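Local coordinates for putative ABC-transporter ATP-binding protein (Alicyclobacillus acidocaldarius, PDB 1Z47) that probably binds and hydrolyses ATP as the nucleotide-binding subunit of an ABC transporter thought to import sulfate, at residues E298-V303 and V343-T348; P286-L291 and V347-I352; G45-S50 and S244-S249; W252-Q257 and V280-R285; G41-L46 and S199-H204. All coordinates share one frame; numbering follows the deposited sequence.

From the N terminus, interaction 5 comes first, closing a long loop by setting strand 43-47 beside strand 198-203 in the nucleotide-binding domain. Interaction 3 leaves the same strand, sharing Gly45 and Leu46, and its loop overlaps that of interaction 5 but runs on to the end of helix 240-245. After this helix the chain enters the all-beta C-terminal part, where interaction 4 closes a shorter loop between strands 250-255 and 279-284. Arg285 links it back to interaction 3 by binding the backbone oxygens of Ile246 and Glu248. Interaction 2 then opens at 286-291, with interaction 1 nested inside it; both knit the five-stranded sheet, and beyond Thr348 the chain reaches strand 351-354 of the three-stranded sheet.

Interaction 1: residues E298-V303 and V343-T348; sequences EAHAQV and VHMNVT
Val343 O takes two backbone N-H groups, from His300 and Ala301, so that two successive residues face one residue across the contact: a classic beta bulge. The bond from Ala301 N to Val343 O is 2.9 Å and nearly straight, whereas that from His300 N, although 2.7 Å to the same oxygen, is bent to 136° at the hydrogen. Val343 N returns a bond to Ala301 O. With CG beside its own backbone N (chi1 -68°), His300 lays its ring along the neighbouring strand, where ND1 accepts from Met345 N at 3.0 Å. That N-H points almost straight at ND1 but is tilted from the ring plane. The imidazole of His344 runs alongside and in the same direction, its ND1 3.3 Å from CE1 of His300, with the two planes oblique at 31°. The bent thioether of Met345 wedges CE between two CB atoms, 3.2 Å from His300 CB and a tight 3.3 Å from Ala301 CB, and the Met345 side chain also touches Ile317 of strand 312-319. Because ND1 of His300 serves as an acceptor, it is unlikely to carry a proton, which favours the neutral tautomer protonated at NE2; the ring in effect takes the place of a backbone carbonyl.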
# COMPACT_ATOMS: atom_id res chain seq x y z
N GLU B 298 -17.25 7.67 33.45
CA GLU B 298 -17.23 6.24 33.20
C GLU B 298 -16.67 5.84 31.83
O GLU B 298 -16.54 4.65 31.54
CB GLU B 298 -18.65 5.72 33.33
CG GLU B 298 -19.63 6.56 32.54
CD GLU B 298 -21.07 6.23 32.83
OE1 GLU B 298 -21.95 6.85 32.19
OE2 GLU B 298 -21.33 5.36 33.69
N ALA B 299 -16.35 6.82 31.00
CA ALA B 299 -15.83 6.55 29.66
C ALA B 299 -14.56 5.70 29.69
O ALA B 299 -13.78 5.78 30.64
CB ALA B 299 -15.55 7.86 28.93
N HIS B 300 -14.38 4.90 28.63
CA HIS B 300 -13.21 4.02 28.49
C HIS B 300 -12.06 4.76 27.81
O HIS B 300 -10.89 4.57 28.16
CB HIS B 300 -13.54 2.80 27.63
CG HIS B 300 -14.49 1.85 28.28
ND1 HIS B 300 -15.17 0.88 27.56
CD2 HIS B 300 -14.85 1.68 29.57
CE1 HIS B 300 -15.90 0.16 28.39
NE2 HIS B 300 -15.73 0.62 29.61
N ALA B 301 -12.40 5.59 26.84
CA ALA B 301 -11.39 6.33 26.11
C ALA B 301 -11.82 7.71 25.66
O ALA B 301 -12.97 8.10 25.81
CB ALA B 301 -10.94 5.51 24.91
N GLN B 302 -10.86 8.44 25.13
CA GLN B 302 -11.11 9.78 24.63
C GLN B 302 -10.58 9.77 23.21
O GLN B 302 -9.49 9.25 22.94
CB GLN B 302 -10.38 10.80 25.50
CG GLN B 302 -10.73 12.24 25.17
CD GLN B 302 -10.15 13.22 26.17
OE1 GLN B 302 -8.94 13.25 26.40
NE2 GLN B 302 -11.02 14.03 26.76
N VAL B 303 -11.35 10.33 22.29
CA VAL B 303 -10.96 10.35 20.89
C VAL B 303 -9.80 11.29 20.60
O VAL B 303 -9.84 12.46 20.96
CB VAL B 303 -12.15 10.75 20.01
CG1 VAL B 303 -11.69 11.03 18.58
CG2 VAL B 303 -13.20 9.64 20.05
N VAL B 343 -15.64 8.26 25.16
CA VAL B 343 -16.37 7.10 24.65
C VAL B 343 -16.19 5.79 25.39
O VAL B 343 -15.23 5.59 26.14
CB VAL B 343 -16.01 6.81 23.17
CG1 VAL B 343 -16.47 7.94 22.27
CG2 VAL B 343 -14.49 6.59 23.04
N HIS B 344 -17.15 4.90 25.13
CA HIS B 344 -17.22 3.55 25.68
C HIS B 344 -16.87 2.64 24.51
O HIS B 344 -17.29 2.90 23.39
CB HIS B 344 -18.66 3.27 26.15
CG HIS B 344 -18.98 1.81 26.32
ND1 HIS B 344 -18.88 1.17 27.54
CD2 HIS B 344 -19.41 0.88 25.44
CE1 HIS B 344 -19.24 -0.10 27.40
NE2 HIS B 344 -19.56 -0.30 26.13
N MET B 345 -16.09 1.59 24.78
CA MET B 345 -15.66 0.62 23.77
C MET B 345 -16.41 -0.69 23.90
O MET B 345 -16.82 -1.08 24.99
CB MET B 345 -14.17 0.30 23.92
CG MET B 345 -13.24 1.41 23.51
SD MET B 345 -11.56 1.02 24.06
CE MET B 345 -11.35 2.23 25.31
N ASN B 346 -16.56 -1.39 22.78
CA ASN B 346 -17.26 -2.66 22.75
C ASN B 346 -16.52 -3.64 21.85
O ASN B 346 -16.77 -3.70 20.64
CB ASN B 346 -18.66 -2.45 22.20
CG ASN B 346 -19.58 -3.61 22.49
OD1 ASN B 346 -19.17 -4.78 22.52
ND2 ASN B 346 -20.85 -3.30 22.71
N VAL B 347 -15.62 -4.42 22.43
CA VAL B 347 -14.87 -5.38 21.65
C VAL B 347 -15.84 -6.49 21.30
O VAL B 347 -16.45 -7.05 22.19
CB VAL B 347 -13.67 -5.91 22.46
CG1 VAL B 347 -12.94 -7.01 21.70
CG2 VAL B 347 -12.74 -4.76 22.76
N THR B 348 -15.99 -6.80 20.00
CA THR B 348 -16.91 -7.85 19.56
C THR B 348 -16.28 -9.18 19.14
O THR B 348 -16.93 -10.21 19.23
CB THR B 348 -17.82 -7.35 18.39
OG1 THR B 348 -17.03 -7.11 17.22
CG2 THR B 348 -18.56 -6.07 18.78

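Interaction 2: residues P286-L291 and V347-I352; sequences PKDVEL and VTRWFI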
# COMPACT_ATOMS: atom_id res chain seq x y z
N PRO B 286 -9.42 -3.50 14.31
CA PRO B 286 -10.09 -2.19 14.37
C PRO B 286 -11.60 -2.19 14.06
O PRO B 286 -12.36 -1.45 14.67
CB PRO B 286 -9.30 -1.35 13.38
CG PRO B 286 -7.90 -1.89 13.53
CD PRO B 286 -8.17 -3.40 13.54
N LYS B 287 -12.00 -3.02 13.11
CA LYS B 287 -13.39 -3.11 12.71
C LYS B 287 -14.24 -3.82 13.78
O LYS B 287 -15.46 -3.66 13.82
CB LYS B 287 -13.52 -3.86 11.38
CG LYS B 287 -13.27 -5.37 11.45
CD LYS B 287 -13.41 -6.00 10.06
CE LYS B 287 -13.55 -7.52 10.10
NZ LYS B 287 -12.38 -8.21 10.72
N ASP B 288 -13.59 -4.60 14.65
CA ASP B 288 -14.29 -5.36 15.68
C ASP B 288 -14.51 -4.67 17.01
O ASP B 288 -14.69 -5.33 18.03
CB ASP B 288 -13.58 -6.68 15.94
CG ASP B 288 -13.54 -7.56 14.73
OD1 ASP B 288 -14.54 -7.54 13.97
OD2 ASP B 288 -12.53 -8.27 14.53
N VAL B 289 -14.50 -3.34 17.01
CA VAL B 289 -14.70 -2.57 18.22
C VAL B 289 -15.77 -1.51 17.94
O VAL B 289 -15.67 -0.78 16.95
CB VAL B 289 -13.39 -1.88 18.65
CG1 VAL B 289 -13.61 -1.09 19.93
CG2 VAL B 289 -12.29 -2.95 18.83
N GLU B 290 -16.79 -1.42 18.80
CA GLU B 290 -17.87 -0.45 18.62
C GLU B 290 -17.82 0.67 19.65
O GLU B 290 -17.57 0.42 20.83
CB GLU B 290 -19.21 -1.17 18.67
CG GLU B 290 -19.18 -2.50 17.96
CD GLU B 290 -20.54 -3.18 17.90
OE1 GLU B 290 -21.35 -2.81 17.02
OE2 GLU B 290 -20.80 -4.07 18.74
N LEU B 291 -18.06 1.90 19.21
CA LEU B 291 -18.03 3.04 20.10
C LEU B 291 -19.41 3.64 20.35
O LEU B 291 -20.24 3.73 19.45
CB LEU B 291 -17.11 4.11 19.52
CG LEU B 291 -15.78 3.53 19.03
CD1 LEU B 291 -14.92 4.64 18.48
CD2 LEU B 291 -15.08 2.81 20.17
N VAL B 347 -15.62 -4.42 22.43
CA VAL B 347 -14.87 -5.38 21.65
C VAL B 347 -15.84 -6.49 21.30
O VAL B 347 -16.45 -7.05 22.19
CB VAL B 347 -13.67 -5.91 22.46
CG1 VAL B 347 -12.94 -7.01 21.70
CG2 VAL B 347 -12.74 -4.76 22.76
N THR B 348 -15.99 -6.80 20.00
CA THR B 348 -16.91 -7.85 19.56
C THR B 348 -16.28 -9.18 19.14
O THR B 348 -16.93 -10.21 19.23
CB THR B 348 -17.82 -7.35 18.39
OG1 THR B 348 -17.03 -7.11 17.22
CG2 THR B 348 -18.56 -6.07 18.78
N ARG B 349 -15.04 -9.16 18.65
CA ARG B 349 -14.33 -10.38 18.25
C ARG B 349 -12.88 -10.15 18.64
O ARG B 349 -12.43 -8.99 18.68
CB ARG B 349 -14.44 -10.64 16.75
CG ARG B 349 -15.87 -10.87 16.27
CD ARG B 349 -16.02 -10.80 14.75
NE ARG B 349 -15.14 -11.75 14.07
CZ ARG B 349 -15.11 -11.92 12.75
NH1 ARG B 349 -15.90 -11.21 11.95
NH2 ARG B 349 -14.27 -12.81 12.22
N TRP B 350 -12.16 -11.24 18.90
CA TRP B 350 -10.76 -11.15 19.33
C TRP B 350 -10.05 -12.48 19.25
O TRP B 350 -10.66 -13.54 19.05
CB TRP B 350 -10.70 -10.64 20.78
CG TRP B 350 -11.41 -11.56 21.78
CD1 TRP B 350 -10.88 -12.66 22.41
CD2 TRP B 350 -12.79 -11.51 22.16
NE1 TRP B 350 -11.86 -13.29 23.15
CE2 TRP B 350 -13.04 -12.61 23.01
CE3 TRP B 350 -13.85 -10.64 21.85
CZ2 TRP B 350 -14.31 -12.87 23.56
CZ3 TRP B 350 -15.11 -10.90 22.40
CH2 TRP B 350 -15.32 -12.01 23.24
N PHE B 351 -8.73 -12.41 19.42
CA PHE B 351 -7.87 -13.58 19.44
C PHE B 351 -7.09 -13.40 20.75
O PHE B 351 -6.93 -12.27 21.24
CB PHE B 351 -6.84 -13.57 18.30
CG PHE B 351 -7.44 -13.63 16.92
CD1 PHE B 351 -7.06 -12.71 15.95
CD2 PHE B 351 -8.34 -14.64 16.57
CE1 PHE B 351 -7.57 -12.78 14.63
CE2 PHE B 351 -8.87 -14.73 15.27
CZ PHE B 351 -8.47 -13.79 14.30
N ILE B 352 -6.62 -14.50 21.31
CA ILE B 352 -5.82 -14.46 22.53
C ILE B 352 -4.70 -15.48 22.36
O ILE B 352 -4.94 -16.66 22.10
CB ILE B 352 -6.65 -14.80 23.80
CG1 ILE B 352 -7.73 -13.74 23.98
CG2 ILE B 352 -5.74 -14.80 25.06
CD1 ILE B 352 -8.60 -13.93 25.21
O HOH W 1 -10.86 -8.56 16.43
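Asp288 meets Thr348 through its backbone and Arg349 through its side chain; just before it, Lys287 NZ makes a long salt bridge with Asp288 OD2 and a hydrogen bond with Tyr234. Asp288 O is gripped twice by one residue: Thr348 N donates at 2.8 Å, nearly along the C=O axis, and Thr348 OG1 donates at 3.0 Å from above the carbonyl plane. A chi1 of 66° tucks that hydroxyl between the backbone N and carbonyl carbon of Thr348, which brings it onto the same acceptor. The carboxylate of Asp288 lies against the aliphatic part of Arg349, OD1 being 3.7 Å from CD, and a water, doubtfully close to OD2, appears to bridge OD2 and Arg349 O. No N-H of the guanidinium points at this carboxylate; Arg349 NH2 instead makes a salt bridge with Glu235. Val289 follows, pairing with Val347 in a non-hydrogen-bonded antiparallel bridge, their CG2 methyls 4.4 Å apart. Glu290 then crosses Thr348 at about a right angle, and its OE2 comes within 3.0 Å of the threonine CG2. The two valines face Val284 of strand 279-284, Val289 also touches Val327 of strand 324-330, and strand 351-354 leads away into the three-stranded sheet beside 279-284.

Interaction 3: residues G45-S50 and S244-S249; sequences GLLGPS and SFIGES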
# COMPACT_ATOMS: atom_id res chain seq x y z
N GLY B 45 1.78 -16.71 -2.57
CA GLY B 45 2.49 -15.52 -2.15
C GLY B 45 3.41 -15.85 -0.97
O GLY B 45 2.99 -16.46 0.02
N LEU B 46 4.67 -15.48 -1.09
CA LEU B 46 5.60 -15.71 -0.01
C LEU B 46 5.56 -14.36 0.74
O LEU B 46 6.13 -13.35 0.30
CB LEU B 46 7.00 -16.01 -0.53
CG LEU B 46 7.20 -17.19 -1.51
CD1 LEU B 46 8.64 -17.23 -1.93
CD2 LEU B 46 6.83 -18.51 -0.84
N LEU B 47 4.85 -14.36 1.87
CA LEU B 47 4.68 -13.15 2.68
C LEU B 47 5.49 -13.13 3.97
O LEU B 47 5.35 -14.02 4.82
CB LEU B 47 3.19 -13.00 2.99
CG LEU B 47 2.75 -11.95 4.01
CD1 LEU B 47 3.15 -10.54 3.53
CD2 LEU B 47 1.23 -12.03 4.19
N GLY B 48 6.32 -12.10 4.13
CA GLY B 48 7.12 -11.96 5.33
C GLY B 48 7.91 -10.65 5.42
O GLY B 48 8.00 -9.90 4.44
N PRO B 49 8.49 -10.36 6.58
CA PRO B 49 9.28 -9.13 6.78
C PRO B 49 10.54 -9.21 5.92
O PRO B 49 10.93 -10.29 5.47
CB PRO B 49 9.66 -9.18 8.25
CG PRO B 49 8.56 -9.96 8.88
CD PRO B 49 8.28 -11.07 7.86
N SER B 50 11.19 -8.07 5.71
CA SER B 50 12.43 -8.06 4.96
C SER B 50 13.41 -9.01 5.66
O SER B 50 13.55 -8.99 6.90
CB SER B 50 13.02 -6.63 4.94
OG SER B 50 14.34 -6.61 4.41
N SER B 244 -0.83 -10.82 13.97
CA SER B 244 -0.39 -9.43 13.97
C SER B 244 0.17 -8.98 12.62
O SER B 244 0.33 -7.79 12.39
CB SER B 244 0.70 -9.25 15.03
OG SER B 244 0.31 -9.90 16.21
N PHE B 245 0.46 -9.91 11.72
CA PHE B 245 1.03 -9.54 10.43
C PHE B 245 0.01 -9.51 9.29
O PHE B 245 0.23 -8.82 8.30
CB PHE B 245 2.19 -10.50 10.08
CG PHE B 245 3.15 -9.95 9.05
CD1 PHE B 245 3.97 -8.85 9.35
CD2 PHE B 245 3.25 -10.52 7.79
CE1 PHE B 245 4.87 -8.34 8.40
CE2 PHE B 245 4.14 -10.01 6.83
CZ PHE B 245 4.95 -8.91 7.15
N ILE B 246 -1.09 -10.25 9.42
CA ILE B 246 -2.16 -10.28 8.39
C ILE B 246 -3.31 -9.42 8.89
O ILE B 246 -3.70 -9.51 10.06
CB ILE B 246 -2.71 -11.71 8.18
CG1 ILE B 246 -1.59 -12.68 7.83
CG2 ILE B 246 -3.77 -11.71 7.08
CD1 ILE B 246 -0.71 -12.20 6.76
N GLY B 247 -3.87 -8.60 8.00
CA GLY B 247 -4.97 -7.73 8.39
C GLY B 247 -4.41 -6.68 9.34
O GLY B 247 -3.20 -6.59 9.53
N GLU B 248 -5.30 -5.91 9.94
CA GLU B 248 -4.90 -4.87 10.87
C GLU B 248 -5.25 -5.32 12.27
O GLU B 248 -6.18 -6.12 12.46
CB GLU B 248 -5.61 -3.58 10.50
CG GLU B 248 -5.04 -3.00 9.19
CD GLU B 248 -5.86 -1.86 8.62
OE1 GLU B 248 -6.75 -2.13 7.79
OE2 GLU B 248 -5.61 -0.69 9.01
N SER B 249 -4.52 -4.82 13.27
CA SER B 249 -4.82 -5.25 14.63
C SER B 249 -4.35 -4.33 15.73
O SER B 249 -3.45 -3.51 15.54
CB SER B 249 -4.25 -6.65 14.89
OG SER B 249 -2.86 -6.72 14.59
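Phe245, at the end of helix 240-245, packs on the start of what is probably the Walker A P-loop, where strand 43-47 of the ABC nucleotide-binding fold gives way to Gly48 and Pro49. Its CB already points at the strand, and with CG anti to the backbone N (chi1 -159°) the ring extends from the helix end toward the loop. Farther out, CD2 comes within 4.1 Å of Leu47 CG. CE2 packs more closely, 3.5 Å from Leu47 CD1, and on the other side of the ring CE1 reaches Pro49 CG at 4.1 Å. The tip, CZ, rests 3.8 Å from Gly48 C and nearly as close to Pro49 N, so the ring leans on the backbone of the loop as well as on its side chains. Phe241 stacks on the ring, and Gln179 of the second subunit also packs on it. Cutting this residue back to an alanine would probably open a gap beside Gly48 and Pro49 and leave Leu47 CD1 without its aromatic partner. Ile246, the first residue past the helix, brings its own tip to Leu47, whose side chain also touches helix 206-212: Ile246 CD1 and Leu47 CD2 are pressed to 3.2 Å.

Interaction 4: residues W252-Q257 and V280-R285; sequences WTRAVQ and VAVVVR
Two successive bends, chi1 -72° and chi2 -68°, fold Arg254 over Val282, whose chi1 of -164° puts CG2 beside its own backbone N and under the arginine chain. Arg254 CG rests on that methyl, 3.5 Å from Val282 CG2, so the contact is made by the aliphatic base of the arginine while its charged end leads away from the pair. There the guanidinium curls back on its own strand: NH1 donates to Thr253 O at 3.0 Å, with the oxygen close to the guanidinium plane. NH1 also forms a salt bridge with Glu323, and NE bonds Glu262 O; bonds at both NE and NH1 probably limit the rotation of the group. Beneath the side chains the backbones pair in antiparallel fashion. Trp252 and Val282 exchange two N-H bonds, the shorter being Val282 N to Trp252 O at 2.7 Å, and Arg254 and Val280 exchange two more. Thr253 and Ala281 form the non-hydrogen-bonded pair between them, where Thr253 CA comes 3.2 Å from Val280 O in a CA-H...O contact. Past Arg254, Val256 CG2 crosses to Val280 CG1 at 4.0 Å, and Ile261 of strand 260-262 packs on both valines, on Val282 and on Arg254. Strand 279-284 is the middle of a three-stranded antiparallel sheet, flanked by 250-255 and by the C-terminal 351-354. This sheet is part of the C-terminal all-beta region, probably the regulatory domain of CysA-type subunits, whose sequence family is related to OB folds.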
# COMPACT_ATOMS: atom_id res chain seq x y z
N TRP B 252 -2.30 -6.10 22.53
CA TRP B 252 -1.90 -5.67 23.86
C TRP B 252 -1.71 -6.83 24.78
O TRP B 252 -2.27 -7.90 24.57
CB TRP B 252 -2.94 -4.76 24.50
CG TRP B 252 -3.48 -3.72 23.62
CD1 TRP B 252 -4.67 -3.75 22.97
CD2 TRP B 252 -2.87 -2.46 23.30
NE1 TRP B 252 -4.85 -2.59 22.27
CE2 TRP B 252 -3.76 -1.78 22.46
CE3 TRP B 252 -1.66 -1.85 23.65
CZ2 TRP B 252 -3.49 -0.51 21.95
CZ3 TRP B 252 -1.39 -0.58 23.15
CH2 TRP B 252 -2.29 0.07 22.31
N THR B 253 -0.94 -6.60 25.84
CA THR B 253 -0.67 -7.64 26.81
C THR B 253 -1.68 -7.51 27.95
O THR B 253 -2.09 -6.41 28.31
CB THR B 253 0.76 -7.51 27.39
OG1 THR B 253 1.71 -7.54 26.31
CG2 THR B 253 1.08 -8.66 28.36
N ARG B 254 -2.07 -8.64 28.49
CA ARG B 254 -2.97 -8.67 29.63
C ARG B 254 -2.52 -9.86 30.44
O ARG B 254 -1.97 -10.82 29.89
CB ARG B 254 -4.46 -8.88 29.24
CG ARG B 254 -5.13 -7.69 28.56
CD ARG B 254 -5.33 -6.50 29.45
NE ARG B 254 -6.07 -5.43 28.77
CZ ARG B 254 -5.52 -4.44 28.05
NH1 ARG B 254 -4.20 -4.36 27.90
NH2 ARG B 254 -6.29 -3.51 27.50
N ALA B 255 -2.71 -9.80 31.76
CA ALA B 255 -2.32 -10.91 32.63
C ALA B 255 -3.62 -11.64 32.95
O ALA B 255 -4.65 -11.00 33.17
CB ALA B 255 -1.67 -10.39 33.93
N VAL B 256 -3.58 -12.95 32.99
CA VAL B 256 -4.78 -13.72 33.29
C VAL B 256 -5.05 -13.80 34.80
O VAL B 256 -4.14 -14.08 35.58
CB VAL B 256 -4.62 -15.15 32.77
CG1 VAL B 256 -5.84 -15.96 33.10
CG2 VAL B 256 -4.32 -15.11 31.28
N GLN B 257 -6.28 -13.53 35.21
CA GLN B 257 -6.66 -13.64 36.63
C GLN B 257 -8.12 -14.09 36.65
O GLN B 257 -8.95 -13.56 35.90
CB GLN B 257 -6.47 -12.31 37.35
CG GLN B 257 -6.42 -12.44 38.88
CD GLN B 257 -6.00 -11.14 39.57
OE1 GLN B 257 -5.90 -10.11 38.92
NE2 GLN B 257 -5.77 -11.20 40.88
N VAL B 280 -0.78 -12.85 28.22
CA VAL B 280 -1.24 -13.21 26.87
C VAL B 280 -1.30 -11.93 26.07
O VAL B 280 -1.31 -10.82 26.64
CB VAL B 280 -2.69 -13.79 26.84
CG1 VAL B 280 -2.78 -15.08 27.61
CG2 VAL B 280 -3.65 -12.77 27.45
N ALA B 281 -1.36 -12.09 24.74
CA ALA B 281 -1.51 -10.95 23.84
C ALA B 281 -2.97 -11.03 23.42
O ALA B 281 -3.44 -12.08 23.00
CB ALA B 281 -0.60 -11.10 22.59
N VAL B 282 -3.69 -9.93 23.56
CA VAL B 282 -5.07 -9.91 23.10
C VAL B 282 -4.96 -9.21 21.74
O VAL B 282 -4.31 -8.17 21.62
CB VAL B 282 -5.95 -9.05 24.01
CG1 VAL B 282 -7.42 -9.36 23.74
CG2 VAL B 282 -5.59 -9.29 25.44
N VAL B 283 -5.57 -9.80 20.72
CA VAL B 283 -5.54 -9.20 19.38
C VAL B 283 -6.98 -8.85 18.97
O VAL B 283 -7.85 -9.71 18.93
CB VAL B 283 -4.91 -10.19 18.36
CG1 VAL B 283 -4.84 -9.55 16.96
CG2 VAL B 283 -3.51 -10.54 18.81
N VAL B 284 -7.22 -7.57 18.71
CA VAL B 284 -8.55 -7.11 18.33
C VAL B 284 -8.46 -6.24 17.09
O VAL B 284 -7.76 -5.22 17.09
CB VAL B 284 -9.22 -6.30 19.50
CG1 VAL B 284 -10.61 -5.80 19.09
CG2 VAL B 284 -9.28 -7.17 20.77
N ARG B 285 -9.15 -6.65 16.02
CA ARG B 285 -9.12 -5.88 14.78
C ARG B 285 -9.92 -4.59 14.89
O ARG B 285 -10.98 -4.57 15.51
CB ARG B 285 -9.60 -6.77 13.62
CG ARG B 285 -8.65 -7.96 13.40
CD ARG B 285 -8.81 -8.58 12.02
NE ARG B 285 -8.15 -9.87 11.90
CZ ARG B 285 -6.85 -10.03 11.65
NH1 ARG B 285 -6.07 -8.98 11.49
NH2 ARG B 285 -6.36 -11.25 11.54

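Interaction 5: residues G41-L46 and S199-H204; sequences GEMVGL and SVFVTH
Gly45 lies under the ring of Phe201 and contributes its backbone CA to a CH-pi contact, 3.6 Å from the Phe201 ring centroid, over the face but displaced toward the rim. With chi1 at 65°, Phe201 carries CG over its own main chain, which swings the ring across the neighbouring strand. Gly45, having no side chain, lets the ring lie directly on its CA. Met43 approaches the ring edge, its CG 4.0 Å from Phe201 CE2, and then bends so that CE reaches Ser199 CB at 3.5 Å. On the other face of the sheet, Leu46 CG sits 3.5 Å from Val200 CG1, while its CD1 branch reaches Val202 CG2.

Five backbone bonds hold these groups in a parallel register, alternating in direction from Ser199 N to Thr203 N; the straightest runs from Leu46 N to Phe201 O, 2.7 Å long. Farther out, Ser199 OG is bonded to His192 of helix 178-195, Glu42 makes a salt bridge with Arg215, and Thr203 OG1 bonds Glu208. Helix 54-62 packs on Leu46, Val200 and Val202, and strands 166-170 and 215-220 flank the pair in the central sheet. Replacing Phe201 by an alanine would probably uncover Gly45 CA and leave Met43 CG without the ring edge it packs against. In this buried pair, whose strand 43-47 leads into the probable P-loop, the five interstrand bonds satisfy the peptide atoms they join, His192 and Glu208 satisfy the two hydroxyls, and apolar packing is left to Leu46, Val200 and Val202 on one face and to Met43 and Phe201 on the other.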
# COMPACT_ATOMS: atom_id res chain seq x y z
N GLY B 41 -0.78 -25.19 -10.82
CA GLY B 41 -1.67 -24.12 -11.23
C GLY B 41 -2.04 -23.17 -10.11
O GLY B 41 -2.92 -22.32 -10.24
N GLU B 42 -1.35 -23.30 -8.98
CA GLU B 42 -1.66 -22.43 -7.86
C GLU B 42 -0.79 -21.18 -7.91
O GLU B 42 0.31 -21.19 -8.46
CB GLU B 42 -1.39 -23.18 -6.54
CG GLU B 42 -2.04 -22.55 -5.35
CD GLU B 42 -1.81 -23.34 -4.07
OE1 GLU B 42 -2.62 -23.16 -3.14
OE2 GLU B 42 -0.83 -24.13 -3.99
N MET B 43 -1.31 -20.09 -7.34
CA MET B 43 -0.53 -18.85 -7.27
C MET B 43 -0.21 -18.67 -5.78
O MET B 43 -1.10 -18.40 -5.00
CB MET B 43 -1.35 -17.66 -7.74
CG MET B 43 -0.64 -16.32 -7.54
SD MET B 43 -1.26 -15.11 -8.70
CE MET B 43 0.10 -15.06 -9.86
N VAL B 44 1.06 -18.81 -5.39
CA VAL B 44 1.40 -18.66 -3.97
C VAL B 44 2.18 -17.39 -3.65
O VAL B 44 3.13 -17.05 -4.35
CB VAL B 44 2.23 -19.86 -3.46
CG1 VAL B 44 2.85 -19.55 -2.08
CG2 VAL B 44 1.34 -21.11 -3.40
N GLY B 45 1.78 -16.71 -2.57
CA GLY B 45 2.49 -15.52 -2.15
C GLY B 45 3.41 -15.85 -0.97
O GLY B 45 2.99 -16.46 0.02
N LEU B 46 4.67 -15.48 -1.09
CA LEU B 46 5.60 -15.71 -0.01
C LEU B 46 5.56 -14.36 0.74
O LEU B 46 6.13 -13.35 0.30
CB LEU B 46 7.00 -16.01 -0.53
CG LEU B 46 7.20 -17.19 -1.51
CD1 LEU B 46 8.64 -17.23 -1.93
CD2 LEU B 46 6.83 -18.51 -0.84
N SER B 199 2.43 -20.21 -10.05
CA SER B 199 3.14 -18.96 -9.80
C SER B 199 3.44 -18.69 -8.32
O SER B 199 2.62 -18.98 -7.45
CB SER B 199 2.31 -17.79 -10.35
OG SER B 199 2.13 -17.89 -11.75
N VAL B 200 4.61 -18.13 -8.06
CA VAL B 200 5.04 -17.79 -6.70
C VAL B 200 5.56 -16.35 -6.73
O VAL B 200 6.36 -16.00 -7.60
CB VAL B 200 6.20 -18.69 -6.20
CG1 VAL B 200 6.40 -18.49 -4.68
CG2 VAL B 200 5.92 -20.16 -6.50
N PHE B 201 5.14 -15.51 -5.78
CA PHE B 201 5.63 -14.14 -5.77
C PHE B 201 6.03 -13.76 -4.35
O PHE B 201 5.53 -14.34 -3.39
CB PHE B 201 4.56 -13.18 -6.32
CG PHE B 201 3.32 -13.08 -5.48
CD1 PHE B 201 3.18 -12.06 -4.53
CD2 PHE B 201 2.27 -13.98 -5.67
CE1 PHE B 201 2.01 -11.94 -3.79
CE2 PHE B 201 1.09 -13.88 -4.94
CZ PHE B 201 0.95 -12.86 -3.99
N VAL B 202 6.94 -12.82 -4.24
CA VAL B 202 7.46 -12.37 -2.95
C VAL B 202 6.78 -11.06 -2.58
O VAL B 202 6.54 -10.22 -3.45
CB VAL B 202 8.99 -12.16 -3.05
CG1 VAL B 202 9.49 -11.26 -1.91
CG2 VAL B 202 9.71 -13.54 -3.01
N THR B 203 6.46 -10.88 -1.30
CA THR B 203 5.82 -9.63 -0.88
C THR B 203 5.87 -9.38 0.63
O THR B 203 5.85 -10.31 1.44
CB THR B 203 4.34 -9.60 -1.35
OG1 THR B 203 3.77 -8.32 -1.05
CG2 THR B 203 3.53 -10.66 -0.67
N HIS B 204 5.96 -8.11 1.01
CA HIS B 204 5.96 -7.76 2.42
C HIS B 204 4.66 -7.02 2.74
O HIS B 204 4.47 -6.49 3.85
CB HIS B 204 7.19 -6.90 2.76
CG HIS B 204 7.35 -5.68 1.90
ND1 HIS B 204 6.48 -4.62 1.95
CD2 HIS B 204 8.28 -5.36 0.97
CE1 HIS B 204 6.86 -3.69 1.09
NE2 HIS B 204 7.96 -4.12 0.48